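SusD homolog (Bacteroides thetaiotaomicron, PDB 3SGH) probably binds carbohydrate at the outer membrane, as a SusD-like lipoprotein component of a glycan-uptake system. Local coordinates at residues 258-261 and 266-269; 269-274 and 280-285; 462-467 and 481-486. All coordinates share one frame; numbering follows the deposited sequence.

Contact 1. Residues 258-261 and 266-269; sequences YMNG and RRPA
Met259 and Arg267 face each other with their CA atoms 6.9 Å apart, the nearest backbone approach here. Met259 lies near the end of helix 253-261, Arg267 in the short helix 267-270. These are consecutive helices of the largely alpha-helical SusD-like fold, joined by a short loop. Met259, a selenomethionine, bends at its last torsion. Its CE comes to 3.6 Å from Arg266 CB, and the two side chains cross at about a right angle. The charged end of Arg266 turns elsewhere, to Asp264, Ser351 and Gln413. The Arg267 chain bends at chi3 (-63°) and crosses the Asn260 side chain at about a right angle. Its CG rests 3.8 Å from Met259 CB, and its guanidinium has Met259 O over one face. Arg267 NH1 donates to Asn260 OD1 at 2.9 Å, at the edge of the guanidinium and in its plane. The bond is fairly straight (160° at the hydrogen), and the amide and guanidinium planes stand 77° apart. Arg267 NE binds the Asp264 carbonyl. Asn260 ND2 binds Tyr282 O, so two bonds hold the amide. A leucine in place of Arg267 would probably leave Asn260 OD1 and the Asp264 carbonyl without this donor. One water donates to Asn260 O at 2.9 Å and accepts a weak bond from Arg267 NH1 at 3.2 Å.

Contact 2. Residues 269-274 and 280-285; sequences AYFTPQ and GGYVGV
Gln274 meets Gly280 and Gly281 where the irregular loop after helix 267-270 closes on itself, with five residues lying between. Gln274 N donates to Gly281 O at 2.9 Å, nearly in line with the carbonyl. The same oxygen takes a weaker CA-H...O contact from Pro273 CA at 3.2 Å. The Gln274 side chain folds back, with CG between the backbone N and the carbonyl carbon (chi1 66°) and a further bend at chi2. This brings NE2 to Gly280 O at 2.9 Å. The bond is straight at the hydrogen (168°), though NE2 comes to the carbonyl from the side, tilted from its plane. Gln274 OE1 binds Thr277 N within the loop, so both ends of the amide are held. A water links Gln274 O to Gly280 N, weakly at the latter. Beyond the glycines, the Tyr282 ring lies alongside Pro273, with CE1 3.7 Å from Pro273 CD. Tyr282 CD1 also reaches Phe271 CB at 3.8 Å. Val283 CG2 touches Gln274 CG at 3.9 Å. Around the loop, the Phe271 ring packs on Leu255 and Val256 of helix 253-261 and on Ala251 of strand 249-251, while Tyr282 also leans on Pro268 of helix 267-270.

Contact 3. Residues 462-467 and 481-486; sequences SEYNNN and GKDSNG
Asp483 and Tyr464 meet through a single hydrogen bond at the protein surface, between helix 461-466 and the loop after helix 468-477. The backbones stay well apart, with CA atoms 11.3 Å from each other, and the two side chains reach across from opposite directions. Asp483 is the centre of an inverse gamma turn, closed by a weak bond from Ser484 N to Lys482 O. Its CB lies 3.4 Å from Tyr464 OH. CG is anti to the backbone N (chi1 -177°), which carries the carboxylate out to the hydroxyl of Tyr464, and CG itself sits 3.3 Å from that OH. OD2 makes the bond: Tyr464 OH donates to it at a short 2.6 Å. The hydroxyl comes to the anti side of OD2, 23° out of the carboxylate plane. OD2 lies at the ring edge, in the ring plane, 3.3 Å from Tyr464 CE2. Ring and carboxylate are only 24° from coplanar. The other oxygen, OD1, turns to the chain ahead of helix 461-466. There it forms a salt bridge with Arg456 NH1 and accepts from Phe459 N. Together with Tyr464 these partners fix the rotation of the carboxylate, and the arginine would be expected to stabilise its negative charge. Just after Asp483, Ser484 OG accepts from Gly486 N at 3.0 Å in an ST turn. The contact thus links the loop after helix 468-477 back to helix 461-466 before it. It bridges across helix 468-477, whose Val471 and Val475 pack against the Tyr464 ring.

How the contacts relate
From the N terminus, contact 1 comes first and closes the short loop between helices 253-261 and 267-270. Contact 2 follows directly. It begins at Ala269, which contact 1 shares, and closes the loop through residues 275-279. The two touch: Met259 CE packs on Tyr270 CD2 at 3.6 Å, and Met259 SE on Phe271 CE2 at 3.7 Å. Together they tie the end of helix 253-261 to helix 267-270 and the loop behind it. Contact 3 lies much later and spans helix 468-477. Its centre is about 40 Å from that of contact 1, on the opposite side of the chain's centre. Contacts 1 and 2 are joined at Ala269, and contact 3 follows in series; none nests within or crosses another.

Contact 1. Residues 258-261 and 266-269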
loop_
_atom_site.group_PDB
_atom_site.type_symbol
_atom_site.label_atom_id
_atom_site.label_comp_id
_atom_site.label_asym_id
_atom_site.label_seq_id
_atom_site.Cartn_x
_atom_site.Cartn_y
_atom_site.Cartn_z
ATOM N N TYR A 258 -6.563 -10.998 13.360
ATOM C CA TYR A 258 -5.800 -10.180 14.297
ATOM C C TYR A 258 -6.767 -9.299 15.126
ATOM O O TYR A 258 -6.688 -9.219 16.360
ATOM C CB TYR A 258 -4.839 -9.259 13.572
ATOM C CG TYR A 258 -3.418 -9.808 13.297
ATOM C CD1 TYR A 258 -3.154 -10.712 12.289
ATOM C CD2 TYR A 258 -2.359 -9.354 14.059
ATOM C CE1 TYR A 258 -1.832 -11.138 12.030
ATOM C CE2 TYR A 258 -1.083 -9.757 13.807
ATOM C CZ TYR A 258 -0.822 -10.657 12.811
ATOM O OH TYR A 258 0.484 -10.997 12.567
HETATM N N MSE A 259 -7.684 -8.633 14.437
HETATM C CA MSE A 259 -8.644 -7.739 15.084
HETATM C C MSE A 259 -9.687 -8.435 15.980
HETATM O O MSE A 259 -10.071 -7.884 17.017
HETATM C CB MSE A 259 -9.292 -6.877 14.010
HETATM C CG MSE A 259 -8.281 -5.919 13.365
HETATM SE SE MSE A 259 -9.060 -4.839 11.975
HETATM C CE MSE A 259 -10.016 -3.570 13.128
ATOM N N ASN A 260 -10.084 -9.659 15.649
ATOM C CA ASN A 260 -10.963 -10.452 16.524
ATOM C C ASN A 260 -10.231 -10.787 17.850
ATOM O O ASN A 260 -10.801 -10.663 18.936
ATOM C CB ASN A 260 -11.432 -11.737 15.845
ATOM C CG ASN A 260 -12.623 -11.531 14.912
ATOM O OD1 ASN A 260 -13.386 -10.579 15.053
ATOM N ND2 ASN A 260 -12.821 -12.481 13.994
ATOM N N GLY A 261 -8.960 -11.172 17.742
ATOM C CA GLY A 261 -8.147 -11.501 18.921
ATOM C C GLY A 261 -8.030 -10.310 19.845
ATOM O O GLY A 261 -8.061 -10.462 21.067
ATOM N N ARG A 266 -12.407 -1.074 16.042
ATOM C CA ARG A 266 -12.509 -0.649 14.648
ATOM C C ARG A 266 -13.205 -1.653 13.746
ATOM O O ARG A 266 -13.505 -1.306 12.611
ATOM C CB ARG A 266 -11.119 -0.322 14.110
ATOM C CG ARG A 266 -10.578 0.961 14.734
ATOM C CD ARG A 266 -9.071 1.105 14.400
ATOM N NE ARG A 266 -8.327 0.113 15.151
ATOM C CZ ARG A 266 -7.011 0.158 15.345
ATOM N NH1 ARG A 266 -6.258 1.122 14.780
ATOM N NH2 ARG A 266 -6.451 -0.766 16.099
ATOM N N ARG A 267 -13.438 -2.890 14.205
ATOM C CA ARG A 267 -14.074 -3.895 13.362
ATOM C C ARG A 267 -15.346 -3.413 12.630
ATOM O O ARG A 267 -15.413 -3.551 11.402
ATOM C CB ARG A 267 -14.305 -5.201 14.115
ATOM C CG ARG A 267 -12.987 -6.008 14.371
ATOM C CD ARG A 267 -13.253 -7.221 15.266
ATOM N NE ARG A 267 -13.726 -6.783 16.572
ATOM C CZ ARG A 267 -14.188 -7.584 17.512
ATOM N NH1 ARG A 267 -14.278 -8.899 17.287
ATOM N NH2 ARG A 267 -14.605 -7.079 18.665
ATOM N N PRO A 268 -16.333 -2.831 13.353
ATOM C CA PRO A 268 -17.546 -2.374 12.672
ATOM C C PRO A 268 -17.346 -1.221 11.703
ATOM O O PRO A 268 -18.217 -1.002 10.826
ATOM C CB PRO A 268 -18.484 -1.953 13.814
ATOM C CG PRO A 268 -17.611 -1.748 14.991
ATOM C CD PRO A 268 -16.486 -2.771 14.809
ATOM N N ALA A 269 -16.213 -0.508 11.823
ATOM C CA ALA A 269 -15.878 0.561 10.872
ATOM C C ALA A 269 -15.152 0.021 9.615
ATOM O O ALA A 269 -15.063 0.702 8.586
ATOM C CB ALA A 269 -15.061 1.584 11.555
HETATM O O HOH W 1 -13.562 -11.290 19.272
#

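Contact 2. Residues 269-274 and 280-285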
loop_
_atom_site.group_PDB
_atom_site.type_symbol
_atom_site.label_atom_id
_atom_site.label_comp_id
_atom_site.label_asym_id
_atom_site.label_seq_id
_atom_site.Cartn_x
_atom_site.Cartn_y
_atom_site.Cartn_z
ATOM N N ALA A 269 -16.213 -0.508 11.823
ATOM C CA ALA A 269 -15.878 0.561 10.872
ATOM C C ALA A 269 -15.152 0.021 9.615
ATOM O O ALA A 269 -15.063 0.702 8.586
ATOM C CB ALA A 269 -15.061 1.584 11.555
ATOM N N TYR A 270 -14.622 -1.186 9.729
ATOM C CA TYR A 270 -13.788 -1.813 8.686
ATOM C C TYR A 270 -14.515 -2.868 7.851
ATOM O O TYR A 270 -14.229 -2.989 6.661
ATOM C CB TYR A 270 -12.587 -2.487 9.339
ATOM C CG TYR A 270 -11.405 -1.593 9.703
ATOM C CD1 TYR A 270 -11.555 -0.252 9.991
ATOM C CD2 TYR A 270 -10.110 -2.134 9.814
ATOM C CE1 TYR A 270 -10.459 0.522 10.325
ATOM C CE2 TYR A 270 -9.034 -1.371 10.171
ATOM C CZ TYR A 270 -9.201 -0.045 10.426
ATOM O OH TYR A 270 -8.100 0.699 10.749
ATOM N N PHE A 271 -15.431 -3.597 8.492
ATOM C CA PHE A 271 -16.028 -4.812 7.921
ATOM C C PHE A 271 -17.539 -4.893 8.230
ATOM O O PHE A 271 -18.028 -4.271 9.192
ATOM C CB PHE A 271 -15.401 -6.063 8.552
ATOM C CG PHE A 271 -13.906 -6.062 8.630
ATOM C CD1 PHE A 271 -13.149 -5.958 7.483
ATOM C CD2 PHE A 271 -13.263 -6.211 9.854
ATOM C CE1 PHE A 271 -11.773 -5.971 7.565
ATOM C CE2 PHE A 271 -11.853 -6.210 9.945
ATOM C CZ PHE A 271 -11.131 -6.089 8.818
ATOM N N THR A 272 -18.255 -5.733 7.480
ATOM C CA THR A 272 -19.600 -6.159 7.850
ATOM C C THR A 272 -19.518 -7.528 8.489
ATOM O O THR A 272 -18.642 -8.316 8.117
ATOM C CB THR A 272 -20.518 -6.236 6.628
ATOM O OG1 THR A 272 -20.000 -7.194 5.683
ATOM C CG2 THR A 272 -20.622 -4.888 5.989
ATOM N N PRO A 273 -20.402 -7.818 9.439
ATOM C CA PRO A 273 -20.531 -9.162 9.999
ATOM C C PRO A 273 -20.910 -10.157 8.902
ATOM O O PRO A 273 -21.656 -9.799 7.977
ATOM C CB PRO A 273 -21.715 -9.012 10.977
ATOM C CG PRO A 273 -21.579 -7.630 11.448
ATOM C CD PRO A 273 -21.182 -6.843 10.222
ATOM N N GLN A 274 -20.399 -11.383 9.008
ATOM C CA GLN A 274 -20.792 -12.464 8.103
ATOM C C GLN A 274 -22.257 -12.764 8.279
ATOM O O GLN A 274 -22.792 -12.635 9.376
ATOM C CB GLN A 274 -19.939 -13.711 8.306
ATOM C CG GLN A 274 -20.101 -14.412 9.634
ATOM C CD GLN A 274 -21.274 -15.381 9.679
ATOM O OE1 GLN A 274 -21.754 -15.894 8.633
ATOM N NE2 GLN A 274 -21.705 -15.694 10.904
ATOM N N GLY A 280 -23.397 -14.429 13.423
ATOM C CA GLY A 280 -22.883 -13.073 13.285
ATOM C C GLY A 280 -21.366 -13.083 13.446
ATOM O O GLY A 280 -20.721 -14.107 13.177
ATOM N N GLY A 281 -20.800 -11.983 13.949
ATOM C CA GLY A 281 -19.328 -11.875 14.073
ATOM C C GLY A 281 -18.664 -11.594 12.717
ATOM O O GLY A 281 -19.315 -11.618 11.680
ATOM N N TYR A 282 -17.354 -11.387 12.771
ATOM C CA TYR A 282 -16.535 -11.027 11.654
ATOM C C TYR A 282 -15.719 -12.236 11.289
ATOM O O TYR A 282 -15.065 -12.802 12.130
ATOM C CB TYR A 282 -15.628 -9.818 11.995
ATOM C CG TYR A 282 -16.449 -8.621 12.417
ATOM C CD1 TYR A 282 -17.021 -7.776 11.472
ATOM C CD2 TYR A 282 -16.709 -8.374 13.766
ATOM C CE1 TYR A 282 -17.830 -6.692 11.843
ATOM C CE2 TYR A 282 -17.497 -7.258 14.149
ATOM C CZ TYR A 282 -18.052 -6.447 13.183
ATOM O OH TYR A 282 -18.814 -5.387 13.571
ATOM N N VAL A 283 -15.839 -12.650 10.028
ATOM C CA VAL A 283 -15.114 -13.796 9.487
ATOM C C VAL A 283 -14.591 -13.441 8.102
ATOM O O VAL A 283 -15.367 -13.178 7.143
ATOM C CB VAL A 283 -15.978 -15.076 9.422
ATOM C CG1 VAL A 283 -15.159 -16.229 8.849
ATOM C CG2 VAL A 283 -16.584 -15.479 10.833
ATOM N N GLY A 284 -13.265 -13.399 7.988
ATOM C CA GLY A 284 -12.603 -13.164 6.696
ATOM C C GLY A 284 -12.448 -14.424 5.864
ATOM O O GLY A 284 -12.729 -15.535 6.341
ATOM N N VAL A 285 -11.986 -14.228 4.636
ATOM C CA VAL A 285 -11.713 -15.294 3.668
ATOM C C VAL A 285 -10.238 -15.585 3.612
ATOM O O VAL A 285 -9.427 -14.669 3.485
ATOM C CB VAL A 285 -12.260 -14.927 2.254
ATOM C CG1 VAL A 285 -11.986 -16.114 1.245
ATOM C CG2 VAL A 285 -13.724 -14.562 2.344
HETATM O O HOH W 2 -25.016 -13.883 11.048
#

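Contact 3. Residues 462-467 and 481-486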
loop_
_atom_site.group_PDB
_atom_site.type_symbol
_atom_site.label_atom_id
_atom_site.label_comp_id
_atom_site.label_asym_id
_atom_site.label_seq_id
_atom_site.Cartn_x
_atom_site.Cartn_y
_atom_site.Cartn_z
ATOM N N SER A 462 4.635 -6.986 -22.643
ATOM C CA SER A 462 4.724 -5.886 -23.629
ATOM C C SER A 462 6.140 -5.295 -23.665
ATOM O O SER A 462 6.625 -4.844 -24.713
ATOM C CB SER A 462 3.635 -4.822 -23.379
ATOM O OG SER A 462 3.973 -4.036 -22.238
ATOM N N GLU A 463 6.824 -5.324 -22.537
ATOM C CA GLU A 463 8.203 -4.847 -22.486
ATOM C C GLU A 463 9.195 -5.827 -23.150
ATOM O O GLU A 463 10.134 -5.405 -23.855
ATOM C CB GLU A 463 8.595 -4.514 -21.059
ATOM C CG GLU A 463 7.910 -3.221 -20.587
ATOM C CD GLU A 463 8.587 -1.999 -21.184
ATOM O OE1 GLU A 463 9.722 -1.723 -20.773
ATOM O OE2 GLU A 463 8.001 -1.328 -22.072
ATOM N N TYR A 464 9.017 -7.119 -22.900
ATOM C CA TYR A 464 9.830 -8.099 -23.607
ATOM C C TYR A 464 9.633 -8.023 -25.140
ATOM O O TYR A 464 10.548 -8.279 -25.909
ATOM C CB TYR A 464 9.559 -9.515 -23.101
ATOM C CG TYR A 464 10.246 -9.855 -21.785
ATOM C CD1 TYR A 464 11.593 -10.229 -21.761
ATOM C CD2 TYR A 464 9.547 -9.838 -20.593
ATOM C CE1 TYR A 464 12.221 -10.548 -20.576
ATOM C CE2 TYR A 464 10.148 -10.177 -19.389
ATOM C CZ TYR A 464 11.498 -10.544 -19.388
ATOM O OH TYR A 464 12.133 -10.890 -18.217
ATOM N N ASN A 465 8.428 -7.657 -25.560
ATOM C CA ASN A 465 8.079 -7.650 -26.970
ATOM C C ASN A 465 8.546 -6.369 -27.673
ATOM O O ASN A 465 9.119 -6.468 -28.737
ATOM C CB ASN A 465 6.543 -7.832 -27.113
ATOM C CG ASN A 465 6.115 -9.280 -27.037
ATOM O OD1 ASN A 465 6.936 -10.193 -27.152
ATOM N ND2 ASN A 465 4.816 -9.497 -26.912
ATOM N N ASN A 466 8.350 -5.216 -27.035
ATOM C CA ASN A 466 8.618 -3.897 -27.625
ATOM C C ASN A 466 9.801 -3.123 -27.081
ATOM O O ASN A 466 10.179 -2.087 -27.649
ATOM C CB ASN A 466 7.373 -3.033 -27.511
ATOM C CG ASN A 466 6.176 -3.694 -28.154
ATOM O OD1 ASN A 466 6.142 -3.863 -29.374
ATOM N ND2 ASN A 466 5.222 -4.089 -27.343
ATOM N N ASN A 467 10.369 -3.584 -25.972
ATOM C CA ASN A 467 11.517 -2.930 -25.373
ATOM C C ASN A 467 12.516 -4.011 -24.939
ATOM O O ASN A 467 13.092 -3.963 -23.845
ATOM C CB ASN A 467 11.048 -2.076 -24.200
ATOM C CG ASN A 467 12.112 -1.101 -23.690
ATOM O OD1 ASN A 467 13.086 -0.781 -24.379
ATOM N ND2 ASN A 467 11.913 -0.617 -22.466
ATOM N N GLY A 481 19.451 -11.875 -10.538
ATOM C CA GLY A 481 19.519 -11.986 -12.003
ATOM C C GLY A 481 18.417 -12.775 -12.717
ATOM O O GLY A 481 18.573 -13.185 -13.870
ATOM N N LYS A 482 17.281 -12.974 -12.059
ATOM C CA LYS A 482 16.187 -13.755 -12.607
ATOM C C LYS A 482 14.874 -12.998 -12.482
ATOM O O LYS A 482 14.517 -12.559 -11.383
ATOM C CB LYS A 482 16.069 -15.065 -11.833
ATOM C CG LYS A 482 15.398 -16.144 -12.630
ATOM C CD LYS A 482 15.019 -17.402 -11.822
ATOM C CE LYS A 482 14.107 -18.295 -12.672
ATOM N NZ LYS A 482 13.689 -19.456 -11.852
ATOM N N ASP A 483 14.125 -12.893 -13.574
ATOM C CA ASP A 483 12.823 -12.211 -13.553
ATOM C C ASP A 483 11.749 -13.202 -13.081
ATOM O O ASP A 483 11.000 -13.766 -13.873
ATOM C CB ASP A 483 12.504 -11.652 -14.955
ATOM C CG ASP A 483 11.184 -10.861 -15.016
ATOM O OD1 ASP A 483 10.716 -10.369 -13.956
ATOM O OD2 ASP A 483 10.622 -10.733 -16.159
ATOM N N SER A 484 11.712 -13.403 -11.774
ATOM C CA SER A 484 10.871 -14.353 -11.088
ATOM C C SER A 484 9.969 -13.697 -10.057
ATOM O O SER A 484 10.373 -12.698 -9.424
ATOM C CB SER A 484 11.789 -15.331 -10.325
ATOM O OG SER A 484 11.067 -16.216 -9.515
ATOM N N ASN A 485 8.811 -14.315 -9.823
ATOM C CA ASN A 485 7.936 -13.935 -8.696
ATOM C C ASN A 485 8.641 -14.062 -7.338
ATOM O O ASN A 485 8.257 -13.421 -6.364
ATOM C CB ASN A 485 6.698 -14.846 -8.633
ATOM C CG ASN A 485 5.725 -14.638 -9.777
ATOM O OD1 ASN A 485 5.958 -13.816 -10.697
ATOM N ND2 ASN A 485 4.635 -15.405 -9.752
ATOM N N GLY A 486 9.637 -14.935 -7.257
ATOM C CA GLY A 486 10.305 -15.220 -5.987
ATOM C C GLY A 486 11.623 -14.466 -5.740
ATOM O O GLY A 486 12.270 -14.657 -4.689
#